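Local structure of conserved hypothetical protein yffB (Pseudomonas aeruginosa, 1RW1) at residues 92-96 and 109-113. The protein probably acts as a glutathione-dependent thiol reductase of the ArsC family, built on a thioredoxin fold. Residues are numbered along the deposited sequence; the frame is centred on the assembly and turned at random.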
loop_
_atom_site.group_PDB
_atom_site.type_symbol
_atom_site.label_atom_id
_atom_site.label_comp_id
_atom_site.label_asym_id
_atom_site.label_seq_id
_atom_site.Cartn_x
_atom_site.Cartn_y
_atom_site.Cartn_z
ATOM N N PRO A 92 2.362 -0.506 -4.575
ATOM C CA PRO A 92 2.924 0.191 -3.421
ATOM C C PRO A 92 1.965 1.150 -2.771
ATOM O O PRO A 92 0.893 1.415 -3.305
ATOM C CB PRO A 92 4.102 0.992 -4.033
ATOM C CG PRO A 92 4.163 0.609 -5.486
ATOM C CD PRO A 92 2.771 0.165 -5.812
ATOM N N VAL A 93 2.380 1.708 -1.636
ATOM C CA VAL A 93 1.898 3.021 -1.205
ATOM C C VAL A 93 3.101 3.939 -1.270
ATOM O O VAL A 93 4.191 3.577 -0.817
ATOM C CB VAL A 93 1.260 3.014 0.189
ATOM C CG1 VAL A 93 0.831 4.414 0.586
ATOM C CG2 VAL A 93 0.082 2.065 0.233
ATOM N N LEU A 94 2.934 5.124 -1.849
ATOM C CA LEU A 94 4.016 6.094 -1.966
ATOM C C LEU A 94 3.563 7.376 -1.298
ATOM O O LEU A 94 2.581 7.993 -1.733
ATOM C CB LEU A 94 4.359 6.353 -3.421
ATOM C CG LEU A 94 5.403 7.449 -3.685
ATOM C CD1 LEU A 94 6.756 7.146 -3.043
ATOM C CD2 LEU A 94 5.572 7.641 -5.186
ATOM N N GLU A 95 4.271 7.769 -0.236
ATOM C CA GLU A 95 4.013 9.004 0.501
ATOM C C GLU A 95 4.822 10.134 -0.101
ATOM O O GLU A 95 6.035 10.054 -0.199
ATOM C CB GLU A 95 4.265 8.784 1.983
ATOM C CG GLU A 95 3.160 7.922 2.585
ATOM C CD GLU A 95 3.310 7.738 4.062
ATOM O OE1 GLU A 95 4.424 7.947 4.589
ATOM O OE2 GLU A 95 2.303 7.395 4.697
ATOM N N LEU A 96 4.114 11.170 -0.516
ATOM C CA LEU A 96 4.673 12.302 -1.236
ATOM C C LEU A 96 4.798 13.559 -0.373
ATOM O O LEU A 96 5.323 14.573 -0.813
ATOM C CB LEU A 96 3.778 12.638 -2.437
ATOM C CG LEU A 96 3.669 11.538 -3.488
ATOM C CD1 LEU A 96 2.512 11.818 -4.423
ATOM C CD2 LEU A 96 4.971 11.384 -4.240
ATOM N N TYR A 109 2.654 8.706 -11.142
ATOM C CA TYR A 109 4.012 8.909 -10.665
ATOM C C TYR A 109 4.627 10.109 -11.406
ATOM O O TYR A 109 5.247 10.959 -10.790
ATOM C CB TYR A 109 4.850 7.629 -10.858
ATOM C CG TYR A 109 4.771 6.651 -9.702
ATOM C CD1 TYR A 109 3.580 6.356 -9.079
ATOM C CD2 TYR A 109 5.907 6.038 -9.232
ATOM C CE1 TYR A 109 3.533 5.477 -7.994
ATOM C CE2 TYR A 109 5.874 5.161 -8.164
ATOM C CZ TYR A 109 4.685 4.885 -7.538
ATOM O OH TYR A 109 4.695 4.017 -6.458
ATOM N N ALA A 110 4.449 10.173 -12.723
ATOM C CA ALA A 110 4.986 11.276 -13.507
ATOM C C ALA A 110 4.396 12.619 -13.082
ATOM O O ALA A 110 5.106 13.618 -12.971
ATOM C CB ALA A 110 4.717 11.050 -14.975
ATOM N N ALA A 111 3.091 12.637 -12.858
ATOM C CA ALA A 111 2.421 13.876 -12.475
ATOM C C ALA A 111 2.937 14.375 -11.122
ATOM O O ALA A 111 3.006 15.582 -10.878
ATOM C CB ALA A 111 0.923 13.663 -12.430
ATOM N N ALA A 112 3.310 13.445 -10.248
ATOM C CA ALA A 112 3.758 13.807 -8.913
ATOM C C ALA A 112 5.236 14.171 -8.841
ATOM O O ALA A 112 5.631 14.987 -8.017
ATOM C CB ALA A 112 3.477 12.671 -7.953
ATOM N N LEU A 113 6.051 13.548 -9.688
ATOM C CA LEU A 113 7.488 13.548 -9.487
ATOM C C LEU A 113 8.308 13.975 -10.699
ATOM O O LEU A 113 9.510 14.195 -10.576
ATOM C CB LEU A 113 7.945 12.161 -9.062
ATOM C CG LEU A 113 7.399 11.708 -7.718
ATOM C CD1 LEU A 113 7.608 10.215 -7.596
ATOM C CD2 LEU A 113 8.076 12.441 -6.579
#
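Leu94 of strand 93-95 faces Tyr109 of the C-terminal helix 106-113 with their CA atoms 9.1 Å apart, and the gap narrows to 7.9 Å between the CA atoms of Leu96 and Ala112, where the strand has ended. No hydrogen bond spans the two segments, which meet by van der Waals and CH-pi packing of side chains. Leu94 holds CG anti to its nitrogen (chi1 175°) and reaches out to lay CD2 over one face of the Tyr109 ring. This CH-pi contact measures 4.0 Å from Leu94 CD2 to the centroid of the Tyr109 ring, 22° off the normal. The methyl is displaced toward the hydroxyl-bearing end of the ring, nearest CZ. Leu94 CD2 also touches Leu113 CD1 at 4.1 Å, roughly at right angles to its ring contact. Tyr109 itself extends from the helix to Pro92, just before the strand, where Tyr109 OH lies 3.6 Å from Pro92 CG. A cis-proline at this point is a hallmark of the thioredoxin fold, in which it lies close to the active-site region. At the far end Leu96 divides its branches: Leu96 CD1 touches Ala112 CB at 3.8 Å, while Leu96 CD2 meets Leu113 CD2 at 4.0 Å. Val93 and Glu95 take the other side of the strand, toward helix 39-49, where Glu95 forms a salt bridge with Arg44. Helix 106-113 packs on the sheet face that also carries helix 11-22, which Pro92 touches at Ala16 and Leu113 at Leu20. Leu4 of strand 2-6 touches Pro92, Leu94 and Tyr109, and Leu101 of strand 100-102 touches Tyr109 and Leu96.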